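Local coordinates for sulfate transporter/antisigma-factor antagonist STAS (Planctomyces limnophilus, PDB 3T6O), which probably acts as an anti-sigma factor antagonist, at residues 4-18 and 33-45. Residues are numbered along the deposited sequence; the frame is centred on the assembly and turned at random. Where two conformers were deposited one is given.
Sequences MADIRVTHEAQVTVI and EQIASTFLAAMQG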
HETATM    1  N   MSE A   4       5.327   5.862  27.606  1.00 66.40           N
HETATM    2  CA  MSE A   4       4.405   5.476  26.518  1.00 63.28           C
HETATM    3  C   MSE A   4       4.032   3.967  26.540  1.00 58.13           C
HETATM    4  O   MSE A   4       4.897   3.089  26.607  1.00 57.60           O
HETATM    5  CB  MSE A   4       4.970   5.924  25.144  1.00 63.63           C
HETATM    6  CG  MSE A   4       3.949   6.580  24.172  1.00 65.88           C
HETATM    7 SE   MSE A   4       3.028   8.211  24.859  0.60 77.17          SE
HETATM    8  CE  MSE A   4       1.366   7.315  25.535  1.00 71.71           C
ATOM      9  N   ALA A   5       2.740   3.671  26.491  1.00 54.28           N
ATOM     10  CA  ALA A   5       2.286   2.290  26.529  1.00 49.82           C
ATOM     11  C   ALA A   5       2.793   1.498  25.307  1.00 45.44           C
ATOM     12  O   ALA A   5       3.052   2.052  24.237  1.00 45.39           O
ATOM     13  CB  ALA A   5       0.769   2.241  26.606  1.00 49.59           C
ATOM     14  N   ASP A   6       2.944   0.196  25.463  1.00 41.23           N
ATOM     15  CA  ASP A   6       3.426  -0.624  24.361  1.00 37.20           C
ATOM     16  C   ASP A   6       2.779  -2.001  24.452  1.00 33.70           C
ATOM     17  O   ASP A   6       2.186  -2.326  25.466  1.00 31.76           O
ATOM     18  CB  ASP A   6       4.955  -0.691  24.421  1.00 37.63           C
ATOM     19  CG  ASP A   6       5.601  -1.017  23.065  1.00 36.43           C
ATOM     20  OD1 ASP A   6       4.900  -1.105  22.011  1.00 34.09           O
ATOM     21  OD2 ASP A   6       6.828  -1.219  23.083  1.00 34.58           O
ATOM     22  N   ILE A   7       2.823  -2.771  23.370  1.00 30.59           N
ATOM     23  CA  ILE A   7       2.383  -4.150  23.454  1.00 28.45           C
ATOM     24  C   ILE A   7       3.296  -4.844  24.452  1.00 27.40           C
ATOM     25  O   ILE A   7       4.335  -4.336  24.762  1.00 27.20           O
ATOM     26  CB  ILE A   7       2.445  -4.902  22.095  1.00 26.62           C
ATOM     27  CG1 ILE A   7       3.798  -4.701  21.421  1.00 27.99           C
ATOM     28  CG2 ILE A   7       1.256  -4.507  21.204  1.00 25.73           C
ATOM     29  CD1 ILE A   7       4.043  -5.614  20.235  1.00 26.04           C
ATOM     30  N   ARG A   8       2.885  -5.999  24.940  1.00 26.54           N
ATOM     31  CA  ARG A   8       3.819  -6.843  25.673  0.50 26.79           C
ATOM     32  C   ARG A   8       4.097  -8.110  24.899  1.00 24.34           C
ATOM     33  O   ARG A   8       3.233  -8.707  24.261  1.00 23.24           O
ATOM     34  CB  ARG A   8       3.398  -7.119  27.108  0.50 28.59           C
ATOM     35  CG  ARG A   8       1.944  -7.373  27.354  0.50 31.85           C
ATOM     36  CD  ARG A   8       1.753  -8.100  28.722  0.50 36.80           C
ATOM     37  NE  ARG A   8       0.452  -8.774  28.821  0.50 38.16           N
ATOM     38  CZ  ARG A   8       0.307 -10.087  28.705  0.50 38.32           C
ATOM     39  NH1 ARG A   8      -0.902 -10.642  28.792  0.50 38.42           N
ATOM     40  NH2 ARG A   8       1.387 -10.831  28.483  0.50 36.33           N
ATOM     41  N   VAL A   9       5.368  -8.478  24.870  1.00 23.39           N
ATOM     42  CA  VAL A   9       5.818  -9.607  24.070  1.00 21.53           C
ATOM     43  C   VAL A   9       6.277 -10.675  25.053  1.00 22.18           C
ATOM     44  O   VAL A   9       7.145 -10.421  25.852  1.00 22.66           O
ATOM     45  CB  VAL A   9       6.968  -9.218  23.115  1.00 22.63           C
ATOM     46  CG1 VAL A   9       7.487 -10.436  22.360  1.00 22.53           C
ATOM     47  CG2 VAL A   9       6.535  -8.069  22.082  1.00 19.04           C
ATOM     48  N   THR A  10       5.685 -11.863  24.996  1.00 21.27           N
ATOM     49  CA  THR A  10       6.114 -12.976  25.877  1.00 22.04           C
ATOM     50  C   THR A  10       6.459 -14.200  25.023  1.00 21.46           C
ATOM     51  O   THR A  10       6.058 -14.312  23.854  1.00 20.46           O
ATOM     52  CB  THR A  10       5.033 -13.328  26.883  1.00 23.19           C
ATOM     53  OG1 THR A  10       3.794 -13.431  26.188  1.00 23.93           O
ATOM     54  CG2 THR A  10       4.900 -12.261  28.038  1.00 22.80           C
ATOM     55  N   HIS A  11       7.295 -15.062  25.566  1.00 22.61           N
ATOM     56  CA  HIS A  11       7.648 -16.294  24.917  1.00 22.98           C
ATOM     57  C   HIS A  11       7.013 -17.409  25.696  1.00 23.77           C
ATOM     58  O   HIS A  11       7.333 -17.605  26.852  1.00 24.70           O
ATOM     59  CB  HIS A  11       9.148 -16.447  24.956  1.00 25.12           C
ATOM     60  CG  HIS A  11       9.866 -15.517  24.041  1.00 26.03           C
ATOM     61  ND1 HIS A  11       9.768 -15.605  22.673  1.00 29.01           N
ATOM     62  CD2 HIS A  11      10.678 -14.468  24.298  1.00 31.46           C
ATOM     63  CE1 HIS A  11      10.483 -14.638  22.122  1.00 33.53           C
ATOM     64  NE2 HIS A  11      11.067 -13.951  23.087  1.00 33.84           N
ATOM     65  N   GLU A  12       6.109 -18.132  25.063  1.00 22.95           N
ATOM     66  CA  GLU A  12       5.346 -19.158  25.733  1.00 24.53           C
ATOM     67  C   GLU A  12       5.318 -20.370  24.819  1.00 23.71           C
ATOM     68  O   GLU A  12       4.828 -20.297  23.703  1.00 21.02           O
ATOM     69  CB  GLU A  12       3.935 -18.626  26.030  1.00 24.66           C
ATOM     70  CG  GLU A  12       3.942 -17.342  26.841  1.00 28.44           C
ATOM     71  CD  GLU A  12       2.530 -16.878  27.266  1.00 33.05           C
ATOM     72  OE1 GLU A  12       1.715 -17.741  27.673  1.00 34.39           O
ATOM     73  OE2 GLU A  12       2.261 -15.656  27.216  1.00 28.75           O
ATOM     74  N   ALA A  13       5.883 -21.469  25.271  1.00 24.91           N
ATOM     75  CA  ALA A  13       5.839 -22.730  24.517  1.00 26.49           C
ATOM     76  C   ALA A  13       6.301 -22.569  23.036  1.00 25.32           C
ATOM     77  O   ALA A  13       5.678 -23.087  22.105  1.00 24.07           O
ATOM     78  CB  ALA A  13       4.412 -23.291  24.570  1.00 26.49           C
ATOM     79  N   GLN A  14       7.395 -21.846  22.837  1.00 24.69           N
ATOM     80  CA  GLN A  14       8.001 -21.662  21.501  1.00 25.17           C
ATOM     81  C   GLN A  14       7.226 -20.786  20.572  1.00 22.92           C
ATOM     82  O   GLN A  14       7.498 -20.747  19.385  1.00 22.97           O
ATOM     83  CB  GLN A  14       8.355 -22.985  20.824  1.00 26.75           C
ATOM     84  CG  GLN A  14       9.228 -23.776  21.730  1.00 31.64           C
ATOM     85  CD  GLN A  14       9.991 -24.871  21.052  1.00 35.83           C
ATOM     86  OE1 GLN A  14      10.810 -24.634  20.171  1.00 40.33           O
ATOM     87  NE2 GLN A  14       9.762 -26.062  21.484  1.00 37.94           N
ATOM     88  N   VAL A  15       6.301 -20.033  21.147  1.00 21.33           N
ATOM     89  CA  VAL A  15       5.497 -19.097  20.420  1.00 19.35           C
ATOM     90  C   VAL A  15       5.761 -17.714  21.001  1.00 19.56           C
ATOM     91  O   VAL A  15       5.899 -17.577  22.214  1.00 19.53           O
ATOM     92  CB  VAL A  15       3.990 -19.462  20.533  1.00 19.48           C
ATOM     93  CG1 VAL A  15       3.100 -18.362  19.892  1.00 16.87           C
ATOM     94  CG2 VAL A  15       3.735 -20.859  19.900  1.00 16.88           C
ATOM     95  N   THR A  16       5.886 -16.712  20.125  1.00 18.62           N
ATOM     96  CA  THR A  16       6.033 -15.345  20.543  1.00 18.94           C
ATOM     97  C   THR A  16       4.628 -14.810  20.637  1.00 17.25           C
ATOM     98  O   THR A  16       3.906 -14.762  19.617  1.00 17.30           O
ATOM     99  CB  THR A  16       6.826 -14.514  19.504  1.00 19.66           C
ATOM    100  OG1 THR A  16       8.171 -15.005  19.391  1.00 22.29           O
ATOM    101  CG2 THR A  16       6.857 -13.028  19.904  1.00 21.29           C
ATOM    102  N   VAL A  17       4.236 -14.399  21.821  1.00 16.33           N
ATOM    103  CA  VAL A  17       2.873 -14.015  22.058  1.00 15.95           C
ATOM    104  C   VAL A  17       2.866 -12.516  22.171  1.00 16.75           C
ATOM    105  O   VAL A  17       3.619 -11.959  22.948  1.00 18.33           O
ATOM    106  CB  VAL A  17       2.291 -14.644  23.370  1.00 16.67           C
ATOM    107  CG1 VAL A  17       0.856 -14.165  23.603  1.00 14.92           C
ATOM    108  CG2 VAL A  17       2.311 -16.210  23.335  1.00 17.54           C
ATOM    109  N   ILE A  18       2.037 -11.853  21.373  1.00 16.47           N
ATOM    110  CA  ILE A  18       1.840 -10.400  21.460  1.00 16.86           C
ATOM    111  C   ILE A  18       0.503 -10.094  22.150  1.00 17.85           C
ATOM    112  O   ILE A  18      -0.554 -10.588  21.711  1.00 16.78           O
ATOM    113  CB  ILE A  18       1.755  -9.782  20.050  1.00 17.78           C
ATOM    114  CG1 ILE A  18       2.943 -10.220  19.193  1.00 16.86           C
ATOM    115  CG2 ILE A  18       1.445  -8.243  20.107  1.00 17.51           C
ATOM    116  CD1 ILE A  18       4.272  -9.803  19.624  1.00 18.93           C
ATOM    117  N   GLU A  33       1.109   3.271  15.307  1.00 30.79           N
ATOM    118  CA  GLU A  33       2.478   3.842  15.248  0.50 32.09           C
ATOM    119  C   GLU A  33       3.220   3.592  16.523  1.00 32.08           C
ATOM    120  O   GLU A  33       4.437   3.412  16.498  1.00 32.84           O
ATOM    121  CB  GLU A  33       2.555   5.356  15.039  0.50 34.55           C
ATOM    122  CG  GLU A  33       4.081   5.910  14.959  0.50 35.33           C
ATOM    123  CD  GLU A  33       4.742   6.386  16.305  0.50 35.95           C
ATOM    124  OE1 GLU A  33       4.008   6.671  17.275  0.50 34.03           O
ATOM    125  OE2 GLU A  33       6.010   6.505  16.378  0.50 32.39           O
ATOM    126  N   GLN A  34       2.521   3.621  17.649  1.00 31.98           N
ATOM    127  CA  GLN A  34       3.189   3.449  18.946  1.00 32.52           C
ATOM    128  C   GLN A  34       3.776   2.062  19.087  1.00 28.63           C
ATOM    129  O   GLN A  34       4.787   1.914  19.709  1.00 29.66           O
ATOM    130  CB  GLN A  34       2.238   3.651  20.127  1.00 34.27           C
ATOM    131  CG  GLN A  34       1.869   5.077  20.465  1.00 40.01           C
ATOM    132  CD  GLN A  34       0.859   5.106  21.638  1.00 45.19           C
ATOM    133  OE1 GLN A  34       1.143   4.606  22.745  1.00 49.85           O
ATOM    134  NE2 GLN A  34      -0.319   5.648  21.387  1.00 45.34           N
ATOM    135  N   ILE A  35       3.134   1.053  18.526  1.00 24.89           N
ATOM    136  CA  ILE A  35       3.486  -0.335  18.807  1.00 22.64           C
ATOM    137  C   ILE A  35       4.267  -1.003  17.678  1.00 22.49           C
ATOM    138  O   ILE A  35       4.762  -2.117  17.851  1.00 20.70           O
ATOM    139  CB  ILE A  35       2.235  -1.190  19.116  1.00 21.45           C
ATOM    140  CG1 ILE A  35       1.371  -1.407  17.865  1.00 20.74           C
ATOM    141  CG2 ILE A  35       1.426  -0.563  20.251  1.00 20.18           C
ATOM    142  CD1 ILE A  35       0.100  -2.284  18.111  1.00 17.05           C
ATOM    143  N   ALA A  36       4.391  -0.317  16.537  1.00 22.16           N
ATOM    144  CA  ALA A  36       4.895  -0.940  15.296  1.00 22.21           C
ATOM    145  C   ALA A  36       6.287  -1.474  15.468  1.00 22.42           C
ATOM    146  O   ALA A  36       6.578  -2.616  15.090  1.00 21.14           O
ATOM    147  CB  ALA A  36       4.858   0.051  14.124  1.00 22.58           C
ATOM    148  N   SER A  37       7.123  -0.662  16.105  1.00 24.51           N
ATOM    149  CA  SER A  37       8.517  -0.996  16.310  1.00 26.74           C
ATOM    150  C   SER A  37       8.761  -2.240  17.199  1.00 26.09           C
ATOM    151  O   SER A  37       9.508  -3.161  16.837  1.00 26.57           O
ATOM    152  CB  SER A  37       9.235   0.250  16.842  1.00 29.33           C
ATOM    153  OG  SER A  37      10.538  -0.076  17.211  1.00 32.99           O
ATOM    154  N   THR A  38       8.106  -2.294  18.340  1.00 25.83           N
ATOM    155  CA  THR A  38       8.200  -3.469  19.202  1.00 25.25           C
ATOM    156  C   THR A  38       7.614  -4.689  18.486  1.00 23.24           C
ATOM    157  O   THR A  38       8.197  -5.754  18.498  1.00 22.38           O
ATOM    158  CB  THR A  38       7.498  -3.171  20.564  1.00 26.35           C
ATOM    159  OG1 THR A  38       8.158  -2.052  21.134  1.00 26.84           O
ATOM    160  CG2 THR A  38       7.596  -4.307  21.561  1.00 25.27           C
ATOM    161  N   PHE A  39       6.475  -4.515  17.819  1.00 22.17           N
ATOM    162  CA  PHE A  39       5.847  -5.587  17.124  1.00 20.10           C
ATOM    163  C   PHE A  39       6.731  -6.201  16.038  1.00 21.05           C
ATOM    164  O   PHE A  39       6.945  -7.441  15.980  1.00 19.89           O
ATOM    165  CB  PHE A  39       4.533  -5.093  16.544  1.00 20.41           C
ATOM    166  CG  PHE A  39       3.844  -6.091  15.702  1.00 19.74           C
ATOM    167  CD1 PHE A  39       3.170  -7.152  16.291  1.00 24.11           C
ATOM    168  CD2 PHE A  39       3.848  -5.995  14.326  1.00 19.00           C
ATOM    169  CE1 PHE A  39       2.513  -8.111  15.512  1.00 24.61           C
ATOM    170  CE2 PHE A  39       3.187  -6.941  13.535  1.00 17.45           C
ATOM    171  CZ  PHE A  39       2.541  -8.014  14.123  1.00 21.46           C
ATOM    172  N   LEU A  40       7.262  -5.338  15.168  1.00 21.51           N
ATOM    173  CA  LEU A  40       8.065  -5.829  14.056  1.00 22.18           C
ATOM    174  C   LEU A  40       9.382  -6.431  14.562  1.00 22.44           C
ATOM    175  O   LEU A  40       9.839  -7.432  14.037  1.00 21.68           O
ATOM    176  CB  LEU A  40       8.294  -4.729  12.989  1.00 23.50           C
ATOM    177  CG  LEU A  40       7.054  -4.265  12.216  1.00 23.91           C
ATOM    178  CD1 LEU A  40       7.439  -3.179  11.253  1.00 29.22           C
ATOM    179  CD2 LEU A  40       6.406  -5.402  11.453  1.00 25.52           C
ATOM    180  N   ALA A  41       9.954  -5.882  15.622  1.00 23.52           N
ATOM    181  CA  ALA A  41      11.208  -6.458  16.145  1.00 25.87           C
ATOM    182  C   ALA A  41      10.944  -7.852  16.750  1.00 25.39           C
ATOM    183  O   ALA A  41      11.809  -8.693  16.697  1.00 27.32           O
ATOM    184  CB  ALA A  41      11.920  -5.498  17.188  1.00 26.73           C
ATOM    185  N   ALA A  42       9.730  -8.107  17.239  1.00 23.81           N
ATOM    186  CA  ALA A  42       9.352  -9.420  17.768  1.00 23.58           C
ATOM    187  C   ALA A  42       9.137 -10.484  16.661  1.00 23.34           C
ATOM    188  O   ALA A  42       8.848 -11.620  16.959  1.00 21.96           O
ATOM    189  CB  ALA A  42       8.071  -9.309  18.613  1.00 21.35           C
HETATM  190  N   MSE A  43       9.264 -10.123  15.390  1.00 24.65           N
HETATM  191  CA  MSE A  43       9.008 -11.075  14.329  1.00 25.25           C
HETATM  192  C   MSE A  43      10.249 -11.866  13.914  1.00 28.09           C
HETATM  193  O   MSE A  43      10.268 -12.471  12.853  1.00 30.61           O
HETATM  194  CB  MSE A  43       8.471 -10.333  13.101  1.00 25.89           C
HETATM  195  CG  MSE A  43       7.086  -9.697  13.273  1.00 23.02           C
HETATM  196 SE   MSE A  43       5.645 -10.867  13.728  0.80 18.54          SE
HETATM  197  CE  MSE A  43       5.456 -10.440  15.629  1.00 18.59           C
ATOM    198  N   GLN A  44      11.331 -11.811  14.669  1.00 30.07           N
ATOM    199  CA  GLN A  44      12.539 -12.541  14.278  1.00 32.27           C
ATOM    200  C   GLN A  44      12.610 -13.852  15.100  1.00 31.82           C
ATOM    201  O   GLN A  44      11.643 -14.235  15.719  1.00 31.39           O
ATOM    202  CB  GLN A  44      13.735 -11.599  14.366  1.00 35.02           C
ATOM    203  CG  GLN A  44      13.627 -10.404  13.263  1.00 38.47           C
ATOM    204  CD  GLN A  44      13.486 -10.933  11.780  1.00 43.16           C
ATOM    205  OE1 GLN A  44      12.558 -10.546  11.009  1.00 41.88           O
ATOM    206  NE2 GLN A  44      14.389 -11.854  11.407  1.00 44.28           N
ATOM    207  N   GLY A  45      13.659 -14.624  15.034  1.00 33.31           N
ATOM    208  CA  GLY A  45      13.601 -15.912  15.739  1.00 33.13           C
ATOM    209  C   GLY A  45      13.996 -17.043  14.834  1.00 34.58           C
ATOM    210  O   GLY A  45      13.849 -16.955  13.626  1.00 33.15           O
TER
HETATM  211  O   HOH W   1       6.949  -0.080  19.673  1.00 34.68           O
HETATM  212  O   HOH W   2      10.139 -13.031  19.137  1.00 36.41           O
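D6, in the lead-in to strand 8-12, grips the kinked helix 29-41 through T38: T38 OG1 donates to the syn lone pair of D6 OD2 at 2.5 Å. With CG anti to the backbone N (chi1 -157°), the carboxylate reaches the helix although the bond from CA to CB of D6 does not aim at it. A water accepts from T38 N, which has no bond to the preceding turn, and donates to Q34 O and, at 3.3 Å, to D6 OD1; it thus spans the gap between Q34 O and T38 N, with D6 OD1 as a further acceptor. Replacing D6 by an alanine is likely to cost T38 OG1 its carboxylate partner and hold the water less firmly. I7 then turns inward, its CD1 lying 3.8 Å from F39 CB and near the ring's edge, while CG2 packs on I35 CD1. Further along, V9 CG1 meets A42 CB at 4.0 Å. On the neighbouring strand, T16 OG1 shares a second water with A42 O, and I18 CD1 reaches the A42 methyl. The contact illustrates alpha/beta layering in a STAS domain: the helix lies over the edge hairpin of the mixed sheet, with I35 and F39 also touching L68 of helix 63-76 and F39 reaching I53 of strand 50-54.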